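Local coordinates for ribosomal silencing factor RsfS (Bacillus halodurans, PDB 2O5A), which probably silences ribosomes by binding protein uL14 of the large subunit, which keeps the 30S and 50S subunits apart and represses translation, at residues S2-L7 against D35-I39. Sequence-based numbering, arbitrary orientation.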
loop_
_atom_site.group_PDB
_atom_site.type_symbol
_atom_site.label_atom_id
_atom_site.label_comp_id
_atom_site.label_asym_id
_atom_site.label_seq_id
_atom_site.Cartn_x
_atom_site.Cartn_y
_atom_site.Cartn_z
ATOM N N SER A 2 9.402 -17.061 -0.947
ATOM C CA SER A 2 9.437 -18.396 -1.611
ATOM C C SER A 2 9.997 -18.276 -3.014
ATOM O O SER A 2 10.958 -17.546 -3.254
ATOM C CB SER A 2 8.032 -18.997 -1.684
ATOM O OG SER A 2 7.967 -20.077 -2.598
ATOM N N ASN A 3 9.381 -18.996 -3.946
ATOM C CA ASN A 3 9.832 -18.977 -5.321
ATOM C C ASN A 3 8.684 -18.965 -6.317
ATOM O O ASN A 3 7.522 -18.773 -5.952
ATOM C CB ASN A 3 10.731 -20.180 -5.589
ATOM C CG ASN A 3 11.970 -19.809 -6.365
ATOM O OD1 ASN A 3 12.697 -18.893 -5.984
ATOM N ND2 ASN A 3 12.223 -20.515 -7.460
ATOM N N GLN A 4 9.023 -19.184 -7.580
ATOM C CA GLN A 4 8.039 -19.188 -8.653
ATOM C C GLN A 4 7.018 -20.312 -8.542
ATOM O O GLN A 4 6.040 -20.334 -9.286
ATOM C CB GLN A 4 8.737 -19.269 -10.012
ATOM C CG GLN A 4 9.604 -18.065 -10.343
ATOM C CD GLN A 4 9.966 -17.997 -11.814
ATOM O OE1 GLN A 4 10.653 -17.077 -12.254
ATOM N NE2 GLN A 4 9.500 -18.974 -12.583
ATOM N N GLU A 5 7.240 -21.244 -7.622
ATOM C CA GLU A 5 6.312 -22.355 -7.444
ATOM C C GLU A 5 4.967 -21.891 -6.899
ATOM O O GLU A 5 3.918 -22.322 -7.376
ATOM C CB GLU A 5 6.915 -23.415 -6.519
ATOM C CG GLU A 5 8.032 -24.218 -7.163
ATOM C CD GLU A 5 9.410 -23.736 -6.760
ATOM O OE1 GLU A 5 10.405 -24.285 -7.278
ATOM O OE2 GLU A 5 9.501 -22.812 -5.926
ATOM N N LEU A 6 4.996 -21.018 -5.898
ATOM C CA LEU A 6 3.763 -20.501 -5.317
ATOM C C LEU A 6 3.237 -19.430 -6.266
ATOM O O LEU A 6 2.041 -19.367 -6.555
ATOM C CB LEU A 6 4.034 -19.874 -3.947
ATOM C CG LEU A 6 3.130 -20.265 -2.771
ATOM C CD1 LEU A 6 3.039 -19.088 -1.807
ATOM C CD2 LEU A 6 1.739 -20.638 -3.262
ATOM N N LEU A 7 4.153 -18.597 -6.750
ATOM C CA LEU A 7 3.822 -17.511 -7.664
ATOM C C LEU A 7 3.133 -18.014 -8.929
ATOM O O LEU A 7 2.117 -17.458 -9.344
ATOM C CB LEU A 7 5.089 -16.734 -8.027
ATOM C CG LEU A 7 4.913 -15.424 -8.796
ATOM C CD1 LEU A 7 3.941 -14.513 -8.061
ATOM C CD2 LEU A 7 6.266 -14.747 -8.950
ATOM N N ASP A 35 8.166 -11.885 -0.489
ATOM C CA ASP A 35 9.032 -12.165 -1.628
ATOM C C ASP A 35 8.366 -11.689 -2.912
ATOM O O ASP A 35 8.989 -11.028 -3.741
ATOM C CB ASP A 35 9.317 -13.666 -1.721
ATOM C CG ASP A 35 10.038 -14.202 -0.499
ATOM O OD1 ASP A 35 9.465 -14.125 0.608
ATOM O OD2 ASP A 35 11.174 -14.698 -0.644
ATOM N N PHE A 36 7.090 -12.033 -3.067
ATOM C CA PHE A 36 6.324 -11.643 -4.245
ATOM C C PHE A 36 4.940 -11.111 -3.886
ATOM O O PHE A 36 4.289 -11.593 -2.956
ATOM C CB PHE A 36 6.159 -12.827 -5.202
ATOM C CG PHE A 36 7.441 -13.302 -5.833
ATOM C CD1 PHE A 36 8.207 -12.446 -6.620
ATOM C CD2 PHE A 36 7.866 -14.616 -5.668
ATOM C CE1 PHE A 36 9.373 -12.898 -7.241
ATOM C CE2 PHE A 36 9.028 -15.078 -6.285
ATOM C CZ PHE A 36 9.784 -14.216 -7.071
ATOM N N PHE A 37 4.506 -10.109 -4.640
ATOM C CA PHE A 37 3.196 -9.486 -4.480
ATOM C C PHE A 37 2.556 -9.577 -5.858
ATOM O O PHE A 37 3.061 -8.995 -6.818
ATOM C CB PHE A 37 3.342 -8.017 -4.074
ATOM C CG PHE A 37 3.381 -7.780 -2.580
ATOM C CD1 PHE A 37 3.607 -8.823 -1.681
ATOM C CD2 PHE A 37 3.197 -6.496 -2.079
ATOM C CE1 PHE A 37 3.656 -8.580 -0.303
ATOM C CE2 PHE A 37 3.244 -6.245 -0.710
ATOM C CZ PHE A 37 3.470 -7.287 0.181
ATOM N N LEU A 38 1.455 -10.316 -5.964
ATOM C CA LEU A 38 0.779 -10.480 -7.248
ATOM C C LEU A 38 -0.444 -9.571 -7.351
ATOM O O LEU A 38 -1.353 -9.647 -6.522
ATOM C CB LEU A 38 0.361 -11.943 -7.433
ATOM C CG LEU A 38 -0.248 -12.363 -8.778
ATOM C CD1 LEU A 38 0.779 -12.200 -9.892
ATOM C CD2 LEU A 38 -0.709 -13.810 -8.692
ATOM N N ILE A 39 -0.459 -8.720 -8.377
ATOM C CA ILE A 39 -1.552 -7.785 -8.603
ATOM C C ILE A 39 -2.345 -8.040 -9.877
ATOM O O ILE A 39 -1.806 -8.459 -10.905
ATOM C CB ILE A 39 -1.034 -6.347 -8.612
ATOM C CG1 ILE A 39 -0.016 -6.219 -7.477
ATOM C CG2 ILE A 39 -2.200 -5.360 -8.512
ATOM C CD1 ILE A 39 0.621 -4.906 -7.314
#
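Leu7, in the first turn of helix 4-16, sets a methyl group on the ring of Phe36, at the start of strand 36-42. This is a CH-pi contact. Leu7 CD2 lies 3.6 Å from the centroid of the Phe36 ring and only 9° off its normal, so the methyl sits over the middle of the face. With Leu7 CG anti to the backbone N (chi1 -170°), a chi2 of 53° turns CD2 to the ring and CD1 to the strand. There Leu7 CD1 is 4.0 Å from Phe36 CB and 4.3 Å from Leu38 CD1. All three side chains are buried.

The CE2 edge of the ring meets backbone. Phe36 CE2 comes 3.9 Å from Asn3 C, near the ring plane, at the residue just before the helix. An alanine in place of Phe36 would probably leave Leu7 CD2 without its aromatic face and open a gap beside the Asn3 backbone.

At the start of the modelled chain, Ser2 N lies beside the Asp35 carboxylate, but Ser2 is poorly ordered and the detail is doubtful. The carboxylate of Asp35 is also close to a bound manganese ion.

The contact is helix-on-sheet packing of an alpha/beta fold, joining the beginning of helix 4-16 to one face of the mixed sheet. Strand 36-42 runs there between antiparallel 22-26 and parallel 85-91. Phe36 also touches Asn26 and Val85 on these neighbours. Further along the same helix, Ala10 and Val11 continue the packing onto Leu38. Phe37 points away from the helix start and meets Trp104 and His88.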